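PDB 6LZI: DNA mismatch repair protein MutL from Aquifex aeolicus, which binds and probably hydrolyses ATP through its N-terminal Bergerat-fold ATPase region as part of DNA mismatch repair. Local coordinates for residues S15-V20 with D157-K162; T54-E59 with L103-F108; R221-R226 with V262-L267. All coordinates share one frame; numbering follows the deposited sequence.

Contact 1: residues S15-V20 with D157-K162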
loop_
_atom_site.group_PDB
_atom_site.type_symbol
_atom_site.label_atom_id
_atom_site.label_comp_id
_atom_site.label_asym_id
_atom_site.label_seq_id
_atom_site.Cartn_x
_atom_site.Cartn_y
_atom_site.Cartn_z
ATOM N N SER A 15 -5.448 13.551 0.416
ATOM C CA SER A 15 -5.462 13.163 1.821
ATOM C C SER A 15 -4.254 12.292 2.089
ATOM O O SER A 15 -3.568 11.846 1.162
ATOM C CB SER A 15 -6.774 12.440 2.218
ATOM O OG SER A 15 -6.895 11.116 1.742
ATOM N N PRO A 16 -3.968 12.021 3.346
ATOM C CA PRO A 16 -2.806 11.166 3.677
ATOM C C PRO A 16 -2.794 9.815 2.985
ATOM O O PRO A 16 -1.716 9.386 2.602
ATOM C CB PRO A 16 -2.887 11.001 5.208
ATOM C CG PRO A 16 -3.573 12.386 5.633
ATOM C CD PRO A 16 -4.621 12.638 4.537
ATOM N N VAL A 17 -3.929 9.134 2.794
ATOM C CA VAL A 17 -3.860 7.822 2.155
ATOM C C VAL A 17 -3.275 7.936 0.753
ATOM O O VAL A 17 -2.571 7.020 0.282
ATOM C CB VAL A 17 -5.261 7.172 2.167
ATOM C CG1 VAL A 17 -6.153 7.784 1.143
ATOM C CG2 VAL A 17 -5.143 5.604 1.955
ATOM N N ASP A 18 -3.507 9.049 0.080
ATOM C CA ASP A 18 -3.015 9.168 -1.293
ATOM C C ASP A 18 -1.502 9.253 -1.296
ATOM O O ASP A 18 -0.837 8.791 -2.231
ATOM C CB ASP A 18 -3.567 10.409 -1.978
ATOM C CG ASP A 18 -5.064 10.376 -2.125
ATOM O OD1 ASP A 18 -5.629 9.288 -2.421
ATOM O OD2 ASP A 18 -5.704 11.437 -1.902
ATOM N N VAL A 19 -0.962 9.949 -0.290
ATOM C CA VAL A 19 0.470 10.004 -0.094
ATOM C C VAL A 19 1.048 8.609 0.160
ATOM O O VAL A 19 2.068 8.223 -0.440
ATOM C CB VAL A 19 0.815 10.940 1.050
ATOM C CG1 VAL A 19 2.358 10.891 1.240
ATOM C CG2 VAL A 19 0.341 12.338 0.741
ATOM N N VAL A 20 0.463 7.869 1.102
ATOM C CA VAL A 20 0.969 6.538 1.425
ATOM C C VAL A 20 0.960 5.682 0.180
ATOM O O VAL A 20 1.911 4.981 -0.111
ATOM C CB VAL A 20 0.079 5.898 2.488
ATOM C CG1 VAL A 20 0.508 4.464 2.820
ATOM C CG2 VAL A 20 0.139 6.735 3.755
ATOM N N ASP A 157 -9.146 9.317 13.037
ATOM C CA ASP A 157 -9.417 7.893 13.038
ATOM C C ASP A 157 -9.941 7.406 11.687
ATOM O O ASP A 157 -9.682 6.261 11.299
ATOM C CB ASP A 157 -10.381 7.504 14.165
ATOM C CG ASP A 157 -10.041 6.138 14.715
ATOM O OD1 ASP A 157 -9.012 6.063 15.418
ATOM O OD2 ASP A 157 -10.736 5.146 14.377
ATOM N N THR A 158 -10.675 8.255 10.960
ATOM C CA THR A 158 -11.077 7.905 9.607
ATOM C C THR A 158 -9.862 7.828 8.671
ATOM O O THR A 158 -9.751 6.901 7.848
ATOM C CB THR A 158 -12.105 8.926 9.101
ATOM O OG1 THR A 158 -13.266 8.899 9.945
ATOM C CG2 THR A 158 -12.519 8.589 7.705
ATOM N N GLU A 159 -8.936 8.782 8.787
ATOM C CA GLU A 159 -7.759 8.724 7.925
ATOM C C GLU A 159 -6.932 7.519 8.244
ATOM O O GLU A 159 -6.347 6.922 7.341
ATOM C CB GLU A 159 -6.890 9.960 8.090
ATOM C CG GLU A 159 -7.124 11.039 7.068
ATOM C CD GLU A 159 -7.186 10.496 5.630
ATOM O OE1 GLU A 159 -6.206 9.921 5.038
ATOM O OE2 GLU A 159 -8.264 10.703 5.097
ATOM N N ARG A 160 -6.891 7.144 9.527
ATOM C CA ARG A 160 -6.116 5.977 9.939
ATOM C C ARG A 160 -6.635 4.716 9.270
ATOM O O ARG A 160 -5.866 3.925 8.693
ATOM C CB ARG A 160 -6.208 5.805 11.444
ATOM C CG ARG A 160 -5.443 6.831 12.300
ATOM C CD ARG A 160 -6.042 6.930 13.742
ATOM N NE ARG A 160 -5.387 7.998 14.504
ATOM C CZ ARG A 160 -5.886 8.590 15.583
ATOM N NH1 ARG A 160 -7.068 8.222 16.077
ATOM N NH2 ARG A 160 -5.196 9.569 16.165
ATOM N N ARG A 161 -7.962 4.546 9.277
ATOM C CA ARG A 161 -8.519 3.311 8.749
ATOM C C ARG A 161 -8.292 3.213 7.244
ATOM O O ARG A 161 -8.037 2.112 6.725
ATOM C CB ARG A 161 -10.012 3.215 9.144
ATOM C CG ARG A 161 -10.293 2.958 10.656
ATOM C CD ARG A 161 -11.817 2.940 10.987
ATOM N NE ARG A 161 -12.644 3.177 9.794
ATOM C CZ ARG A 161 -13.314 4.303 9.549
ATOM N NH1 ARG A 161 -13.289 5.299 10.426
ATOM N NH2 ARG A 161 -14.023 4.430 8.432
ATOM N N LYS A 162 -8.289 4.353 6.540
ATOM C CA LYS A 162 -8.067 4.307 5.098
ATOM C C LYS A 162 -6.653 3.853 4.791
ATOM O O LYS A 162 -6.456 3.051 3.893
ATOM C CB LYS A 162 -8.339 5.661 4.447
ATOM C CG LYS A 162 -9.782 6.093 4.513
ATOM C CD LYS A 162 -9.897 7.618 4.512
ATOM C CE LYS A 162 -9.497 8.258 3.183
ATOM N NZ LYS A 162 -9.642 9.808 3.166
#
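The helix start at P16 and V17 runs nearly parallel to the segment of helix 156-173 that carries E159 and K162, the short axes crossing at -26° and lying 9.6 Å apart at closest. S15 holds the N-cap position of helix 16-29. The carboxylate of E159 lies over this helix start. V17 N gives a hydrogen bond of 3.3 Å to E159 OE1 and meets it nearly in line with the C-O bond. The same oxygen rests on the P16 ring, 3.2 Å from P16 CD. Helix 16-29 belongs to the Bergerat ATPase fold, and helix 156-173 packs beside it. P16 and V20 also reach I47 of strand 46-51, and V17 and V20 pack on L166. K162 bends at chi3 (69°), which brings its amine back to E159, one turn earlier in the same helix. K162 NZ forms a salt bridge with E159 OE2, but the modelled 2.5 Å is shorter than expected and its exact length is doubtful. A weak bond also runs from K162 NZ to S15 OG. The V17 side chain crosses that of K162 at about a right angle. V17 CG1 touches K162 CE at 3.9 Å, while V17 CG2 sits 3.5 Å from K162 O.

Contact 2: residues T54-E59 with L103-F108. With ADP (adenosine-5'-diphosphate), chain H.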
loop_
_atom_site.group_PDB
_atom_site.type_symbol
_atom_site.label_atom_id
_atom_site.label_comp_id
_atom_site.label_asym_id
_atom_site.label_seq_id
_atom_site.Cartn_x
_atom_site.Cartn_y
_atom_site.Cartn_z
ATOM N N THR A 54 16.301 -0.564 -3.908
ATOM C CA THR A 54 17.596 -0.289 -4.508
ATOM C C THR A 54 18.098 1.116 -4.231
ATOM O O THR A 54 19.247 1.419 -4.547
ATOM C CB THR A 54 17.504 -0.481 -6.036
ATOM O OG1 THR A 54 16.806 0.640 -6.592
ATOM C CG2 THR A 54 16.708 -1.670 -6.326
ATOM N N GLY A 55 17.231 2.005 -3.723
ATOM C CA GLY A 55 17.614 3.383 -3.515
ATOM C C GLY A 55 17.792 4.176 -4.813
ATOM O O GLY A 55 17.426 3.757 -5.917
ATOM N N ILE A 56 18.280 5.394 -4.619
ATOM C CA ILE A 56 18.368 6.411 -5.660
ATOM C C ILE A 56 19.789 6.935 -5.624
ATOM O O ILE A 56 20.322 7.198 -4.531
ATOM C CB ILE A 56 17.343 7.551 -5.451
ATOM C CG1 ILE A 56 15.923 6.961 -5.342
ATOM C CG2 ILE A 56 17.392 8.571 -6.591
ATOM C CD1 ILE A 56 14.981 7.807 -4.526
ATOM N N HIS A 57 20.430 6.996 -6.799
ATOM C CA HIS A 57 21.799 7.471 -6.853
ATOM C C HIS A 57 21.810 8.905 -6.358
ATOM O O HIS A 57 20.844 9.641 -6.622
ATOM C CB HIS A 57 22.375 7.429 -8.270
ATOM C CG HIS A 57 23.844 7.700 -8.306
ATOM N ND1 HIS A 57 24.367 8.975 -8.251
ATOM C CD2 HIS A 57 24.906 6.859 -8.327
ATOM C CE1 HIS A 57 25.684 8.908 -8.259
ATOM N NE2 HIS A 57 26.038 7.635 -8.297
ATOM N N PRO A 58 22.840 9.325 -5.612
ATOM C CA PRO A 58 22.903 10.740 -5.189
ATOM C C PRO A 58 22.696 11.744 -6.317
ATOM O O PRO A 58 22.081 12.797 -6.090
ATOM C CB PRO A 58 24.327 10.868 -4.614
ATOM C CG PRO A 58 24.679 9.509 -4.156
ATOM C CD PRO A 58 24.019 8.568 -5.144
ATOM N N GLU A 59 23.226 11.469 -7.517
ATOM C CA GLU A 59 23.054 12.400 -8.631
ATOM C C GLU A 59 21.598 12.537 -9.068
ATOM O O GLU A 59 21.257 13.525 -9.734
ATOM C CB GLU A 59 23.929 11.978 -9.820
ATOM C CG GLU A 59 25.404 11.922 -9.465
ATOM C CD GLU A 59 26.308 11.979 -10.676
ATOM O OE1 GLU A 59 26.370 13.066 -11.285
ATOM O OE2 GLU A 59 26.955 10.956 -11.015
ATOM N N LEU A 103 13.264 13.571 1.762
ATOM C CA LEU A 103 13.512 12.240 1.201
ATOM C C LEU A 103 14.977 11.917 1.411
ATOM O O LEU A 103 15.826 12.705 1.040
ATOM C CB LEU A 103 13.212 12.192 -0.281
ATOM C CG LEU A 103 13.534 10.905 -1.112
ATOM C CD1 LEU A 103 12.503 10.672 -2.289
ATOM C CD2 LEU A 103 14.881 10.920 -1.716
ATOM N N ARG A 104 15.277 10.792 2.034
ATOM C CA ARG A 104 16.656 10.352 2.122
ATOM C C ARG A 104 16.779 9.003 1.414
ATOM O O ARG A 104 15.864 8.186 1.471
ATOM C CB ARG A 104 17.142 10.269 3.601
ATOM C CG ARG A 104 16.434 9.219 4.495
ATOM C CD ARG A 104 17.042 9.336 5.926
ATOM N NE ARG A 104 16.651 10.646 6.482
ATOM C CZ ARG A 104 15.470 10.858 7.070
ATOM N NH1 ARG A 104 14.574 9.870 7.148
ATOM N NH2 ARG A 104 15.143 12.072 7.563
ATOM N N SER A 105 17.893 8.790 0.727
ATOM C CA SER A 105 18.088 7.536 -0.037
ATOM C C SER A 105 19.570 7.200 -0.180
ATOM O O SER A 105 20.424 8.070 -0.406
ATOM C CB SER A 105 17.458 7.613 -1.444
ATOM O OG SER A 105 17.465 6.354 -2.072
ATOM N N ARG A 106 19.867 5.915 -0.030
ATOM C CA ARG A 106 21.185 5.382 -0.211
ATOM C C ARG A 106 21.085 4.347 -1.335
ATOM O O ARG A 106 20.317 3.378 -1.232
ATOM C CB ARG A 106 21.680 4.730 1.056
ATOM C CG ARG A 106 23.120 4.183 0.862
ATOM C CD ARG A 106 23.614 3.542 2.188
ATOM N NE ARG A 106 24.710 2.612 1.953
ATOM C CZ ARG A 106 25.204 1.831 2.914
ATOM N NH1 ARG A 106 24.719 1.948 4.154
ATOM N NH2 ARG A 106 26.139 0.920 2.641
ATOM N N PHE A 107 21.817 4.601 -2.395
ATOM C CA PHE A 107 21.798 3.731 -3.567
ATOM C C PHE A 107 22.554 2.453 -3.241
ATOM O O PHE A 107 23.568 2.476 -2.533
ATOM C CB PHE A 107 22.473 4.501 -4.711
ATOM C CG PHE A 107 22.269 3.927 -6.087
ATOM C CD1 PHE A 107 20.989 3.744 -6.598
ATOM C CD2 PHE A 107 23.343 3.773 -6.907
ATOM C CE1 PHE A 107 20.811 3.264 -7.887
ATOM C CE2 PHE A 107 23.183 3.290 -8.252
ATOM C CZ PHE A 107 21.904 3.066 -8.721
ATOM N N PHE A 108 22.122 1.338 -3.822
ATOM C CA PHE A 108 22.785 0.074 -3.519
ATOM C C PHE A 108 24.298 0.123 -3.798
ATOM O O PHE A 108 25.076 -0.587 -3.138
ATOM C CB PHE A 108 22.085 -1.077 -4.286
ATOM C CG PHE A 108 22.390 -1.097 -5.761
ATOM C CD1 PHE A 108 21.589 -0.366 -6.639
ATOM C CD2 PHE A 108 23.402 -1.902 -6.267
ATOM C CE1 PHE A 108 21.861 -0.390 -8.027
ATOM C CE2 PHE A 108 23.697 -1.935 -7.639
ATOM C CZ PHE A 108 22.923 -1.175 -8.515
HETATM P PB ADP H . 7.103 7.716 -10.921
HETATM O O1B ADP H . 7.194 6.718 -9.817
HETATM O O2B ADP H . 8.291 7.600 -11.912
HETATM O O3B ADP H . 5.784 7.633 -11.656
HETATM P PA ADP H . 7.521 9.470 -8.693
HETATM O O1A ADP H . 7.437 10.960 -8.536
HETATM O O2A ADP H . 6.633 8.686 -7.788
HETATM O O3A ADP H . 7.198 9.181 -10.293
HETATM O "O5'" ADP H . 9.007 8.954 -8.324
HETATM C "C5'" ADP H . 9.958 9.505 -9.236
HETATM C "C4'" ADP H . 11.173 8.591 -9.358
HETATM O "O4'" ADP H . 11.867 8.586 -8.135
HETATM C "C3'" ADP H . 10.901 7.134 -9.673
HETATM O "O3'" ADP H . 10.895 6.943 -11.114
HETATM C "C2'" ADP H . 12.113 6.441 -9.082
HETATM O "O2'" ADP H . 13.150 6.606 -10.104
HETATM C "C1'" ADP H . 12.485 7.333 -7.922
HETATM N N9 ADP H . 11.970 6.844 -6.649
HETATM C C8 ADP H . 10.933 7.339 -5.920
HETATM N N7 ADP H . 10.765 6.635 -4.769
HETATM C C5 ADP H . 11.714 5.665 -4.813
HETATM C C6 ADP H . 12.066 4.581 -3.891
HETATM N N6 ADP H . 11.346 4.396 -2.751
HETATM N N1 ADP H . 13.104 3.773 -4.246
HETATM C C2 ADP H . 13.779 3.989 -5.450
HETATM N N3 ADP H . 13.527 4.967 -6.316
HETATM C C4 ADP H . 12.512 5.820 -6.006
HETATM O O HOH W 1 21.660 8.716 -2.790
#
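F107 and H57 form the aromatic part of this contact. The H57 ring turns an edge toward the F107 face in an offset edge-to-face pair, with planes at 70° and centroids 5.4 Å apart. H57 CB makes a CH-pi contact over the same F107 ring, 4.0 Å from its centroid. The opposite face of F107 is covered by F108 CD1. With H57 CG anti to the backbone N (chi1 -171°), the imidazole reaches F107 with CD2 and the helix start with ND1, which caps it by accepting from E59 N at 2.8 Å.

Polar contacts join the backbones. F108 N bonds to T54 O at 3.0 Å, with the donor tilted 33° from the carbonyl plane. I56 N gives a weak bond of 2.8 Å to S105 OG, whose stronger partner is T135 OG1. A water donates to both I56 O and S105 O and bridges them. G55 CA points its hydrogen at R106 O, 3.5 Å away. G55 has positive phi, which favours glycine, and the closeness of R106 O leaves little room for a side chain.

The apolar contacts lead to the nucleotide. I56 CD1 meets L103 CD2 at 4.2 Å, and I56 CG1 lies 3.3 Å from N3 of the ADP adenine. G55 and I56 belong to the ADP pocket, and G55 is the second glycine of the DxGxG motif of the Bergerat fold.

Segment 54-59 follows strand 46-51 and crosses the end of strand 100-106 on its way into helix 58-61. Strands 113-119 and 134-140 flank strand 100-106, and V61 of the short helix packs on I56 and L103.

Contact 3: residues R221-R226 with V262-L267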
loop_
_atom_site.group_PDB
_atom_site.type_symbol
_atom_site.label_atom_id
_atom_site.label_comp_id
_atom_site.label_asym_id
_atom_site.label_seq_id
_atom_site.Cartn_x
_atom_site.Cartn_y
_atom_site.Cartn_z
ATOM N N ARG A 221 -8.592 -17.456 -8.748
ATOM C CA ARG A 221 -8.149 -18.073 -7.512
ATOM C C ARG A 221 -8.809 -17.272 -6.394
ATOM O O ARG A 221 -8.566 -16.056 -6.276
ATOM C CB ARG A 221 -6.616 -18.022 -7.413
ATOM C CG ARG A 221 -5.974 -18.790 -6.265
ATOM C CD ARG A 221 -4.471 -18.524 -6.238
ATOM N NE ARG A 221 -3.817 -19.418 -5.309
ATOM C CZ ARG A 221 -2.521 -19.404 -5.019
ATOM N NH1 ARG A 221 -1.696 -18.518 -5.590
ATOM N NH2 ARG A 221 -2.066 -20.286 -4.140
ATOM N N ALA A 222 -9.642 -17.932 -5.584
ATOM C CA ALA A 222 -10.220 -17.259 -4.429
ATOM C C ALA A 222 -9.852 -17.946 -3.121
ATOM O O ALA A 222 -9.489 -19.136 -3.081
ATOM C CB ALA A 222 -11.746 -17.158 -4.528
ATOM N N PHE A 223 -10.003 -17.186 -2.043
ATOM C CA PHE A 223 -9.890 -17.700 -0.682
ATOM C C PHE A 223 -11.160 -17.298 0.021
ATOM O O PHE A 223 -11.460 -16.098 0.059
ATOM C CB PHE A 223 -8.659 -17.111 0.042
ATOM C CG PHE A 223 -7.379 -17.382 -0.710
ATOM C CD1 PHE A 223 -6.993 -16.544 -1.772
ATOM C CD2 PHE A 223 -6.642 -18.524 -0.446
ATOM C CE1 PHE A 223 -5.824 -16.839 -2.534
ATOM C CE2 PHE A 223 -5.527 -18.829 -1.179
ATOM C CZ PHE A 223 -5.114 -17.987 -2.246
ATOM N N VAL A 224 -11.895 -18.281 0.558
ATOM C CA VAL A 224 -13.222 -18.033 1.117
ATOM C C VAL A 224 -13.241 -18.479 2.571
ATOM O O VAL A 224 -12.658 -19.509 2.924
ATOM C CB VAL A 224 -14.328 -18.753 0.304
ATOM C CG1 VAL A 224 -14.305 -18.247 -1.114
ATOM C CG2 VAL A 224 -14.116 -20.226 0.329
ATOM N N SER A 225 -13.922 -17.708 3.424
ATOM C CA SER A 225 -14.161 -18.149 4.797
ATOM C C SER A 225 -15.580 -17.774 5.157
ATOM O O SER A 225 -15.936 -16.591 5.041
ATOM C CB SER A 225 -13.186 -17.496 5.773
ATOM O OG SER A 225 -13.428 -17.930 7.099
ATOM N N ARG A 226 -16.358 -18.748 5.613
ATOM C CA ARG A 226 -17.801 -18.579 5.506
ATOM C C ARG A 226 -18.483 -17.926 6.688
ATOM O O ARG A 226 -19.578 -17.370 6.513
ATOM C CB ARG A 226 -18.486 -19.916 5.250
ATOM C CG ARG A 226 -18.390 -20.262 3.811
ATOM C CD ARG A 226 -19.391 -21.280 3.396
ATOM N NE ARG A 226 -19.517 -21.190 1.958
ATOM C CZ ARG A 226 -20.464 -20.500 1.333
ATOM N NH1 ARG A 226 -21.379 -19.816 2.020
ATOM N NH2 ARG A 226 -20.485 -20.492 0.011
ATOM N N VAL A 262 -11.826 -13.442 -1.155
ATOM C CA VAL A 262 -10.725 -12.714 -1.746
ATOM C C VAL A 262 -10.488 -13.337 -3.091
ATOM O O VAL A 262 -10.056 -14.488 -3.177
ATOM C CB VAL A 262 -9.442 -12.759 -0.903
ATOM C CG1 VAL A 262 -8.380 -11.881 -1.566
ATOM C CG2 VAL A 262 -9.738 -12.360 0.546
ATOM N N LEU A 263 -10.755 -12.581 -4.144
ATOM C CA LEU A 263 -10.718 -13.099 -5.497
ATOM C C LEU A 263 -9.560 -12.481 -6.265
ATOM O O LEU A 263 -9.491 -11.258 -6.428
ATOM C CB LEU A 263 -12.034 -12.822 -6.222
ATOM C CG LEU A 263 -12.088 -13.149 -7.719
ATOM C CD1 LEU A 263 -12.054 -14.655 -7.965
ATOM C CD2 LEU A 263 -13.332 -12.538 -8.338
ATOM N N TYR A 264 -8.671 -13.336 -6.748
ATOM C CA TYR A 264 -7.583 -12.946 -7.643
ATOM C C TYR A 264 -7.947 -13.392 -9.045
ATOM O O TYR A 264 -7.976 -14.592 -9.332
ATOM C CB TYR A 264 -6.266 -13.589 -7.206
ATOM C CG TYR A 264 -5.846 -13.131 -5.831
ATOM C CD1 TYR A 264 -6.350 -13.759 -4.667
ATOM C CD2 TYR A 264 -4.977 -12.068 -5.708
ATOM C CE1 TYR A 264 -5.923 -13.285 -3.403
ATOM C CE2 TYR A 264 -4.578 -11.586 -4.440
ATOM C CZ TYR A 264 -5.058 -12.246 -3.312
ATOM O OH TYR A 264 -4.708 -11.791 -2.057
ATOM N N ALA A 265 -8.244 -12.429 -9.908
ATOM C CA ALA A 265 -8.595 -12.695 -11.290
ATOM C C ALA A 265 -7.430 -12.286 -12.182
ATOM O O ALA A 265 -6.824 -11.227 -11.982
ATOM C CB ALA A 265 -9.858 -11.930 -11.689
ATOM N N GLU A 266 -7.132 -13.132 -13.159
ATOM C CA GLU A 266 -6.131 -12.880 -14.185
ATOM C C GLU A 266 -6.831 -12.954 -15.532
ATOM O O GLU A 266 -7.390 -13.997 -15.885
ATOM C CB GLU A 266 -5.004 -13.907 -14.105
ATOM C CG GLU A 266 -3.646 -13.414 -14.600
ATOM C CD GLU A 266 -2.874 -14.530 -15.268
ATOM O OE1 GLU A 266 -3.403 -15.119 -16.239
ATOM O OE2 GLU A 266 -1.764 -14.855 -14.793
ATOM N N LEU A 267 -6.809 -11.853 -16.270
ATOM C CA LEU A 267 -7.477 -11.749 -17.555
ATOM C C LEU A 267 -6.544 -11.102 -18.567
ATOM O O LEU A 267 -5.704 -10.266 -18.198
ATOM C CB LEU A 267 -8.768 -10.925 -17.442
ATOM C CG LEU A 267 -9.945 -11.651 -16.790
ATOM C CD1 LEU A 267 -10.571 -10.821 -15.672
ATOM C CD2 LEU A 267 -10.985 -12.028 -17.847
#
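Strands 219-225 and 260-266 are neighbours in the mixed sheet of the region assigned to the DNA mismatch repair C-terminal family, of the S5 clan. R221 to F223 pair with Y264 to V262, and the two strands run antiparallel at 179°. R221 with Y264 and F223 with V262 are hydrogen-bonded pairs. A222 with L263, between them, is a non-hydrogen-bonded pair with CA atoms 4.3 Å apart.

Four backbone bonds close the ladder. Y264 N to R221 O is 2.8 Å and R221 N to Y264 O is 3.0 Å. F223 N to V262 O and V262 N to F223 O are each 2.9 Å. A222 CA also brings its hydrogen to V262 O, at 3.0 Å.

The strand pairing puts R221, F223, V262 and Y264 on one face of the sheet. With CG anti to the carbonyl carbon in both, the F223 and Y264 rings meet rim to rim, planes at 84°, and F223 CE1 touches Y264 CE1 at 3.7 Å. The Y264 ring has R221 O at its edge. Its OH bonds to L172 O, at the end of helix 156-173, and its ring meets F236 of strand 232-237. Replacing Y264 by alanine would probably leave L172 O without its hydroxyl partner and open a gap beside F223 and F236. R221 is extended from CG to NE, and NE forms a salt bridge with E210 of strand 209-213. L196 of helix 196-204 covers R221 and Y264 on this face.

A222 and L263 face the other side, where A222 CB meets L263 CD1 at 4.3 Å. Strand 260-266 also pairs parallel with strand 232-237. This mixed pairing, with helix 196-204 on one face, is consistent with the S5-like alpha/beta fold.

Contact 2 comes between the two segments of contact 1 along the chain, and contact 3 follows both. The centres of contacts 1 and 2 are 26 Å apart, as are those of contacts 1 and 3. Contacts 2 and 3 lie 37 Å apart, on opposite sides of the chain's centre. None touches another. Contact 1 joins two helices beside the eight-stranded sheet, and contact 2 lies on strand 100-106 of that sheet at the ADP pocket. Contact 3 belongs to the five-stranded sheet of the S5-like part. Helix 156-173 bridges the two parts, with E159 and K162 in contact 1 and L172 O accepting from Y264 of contact 3, and so probably couples the nucleotide-binding part to the S5-like part.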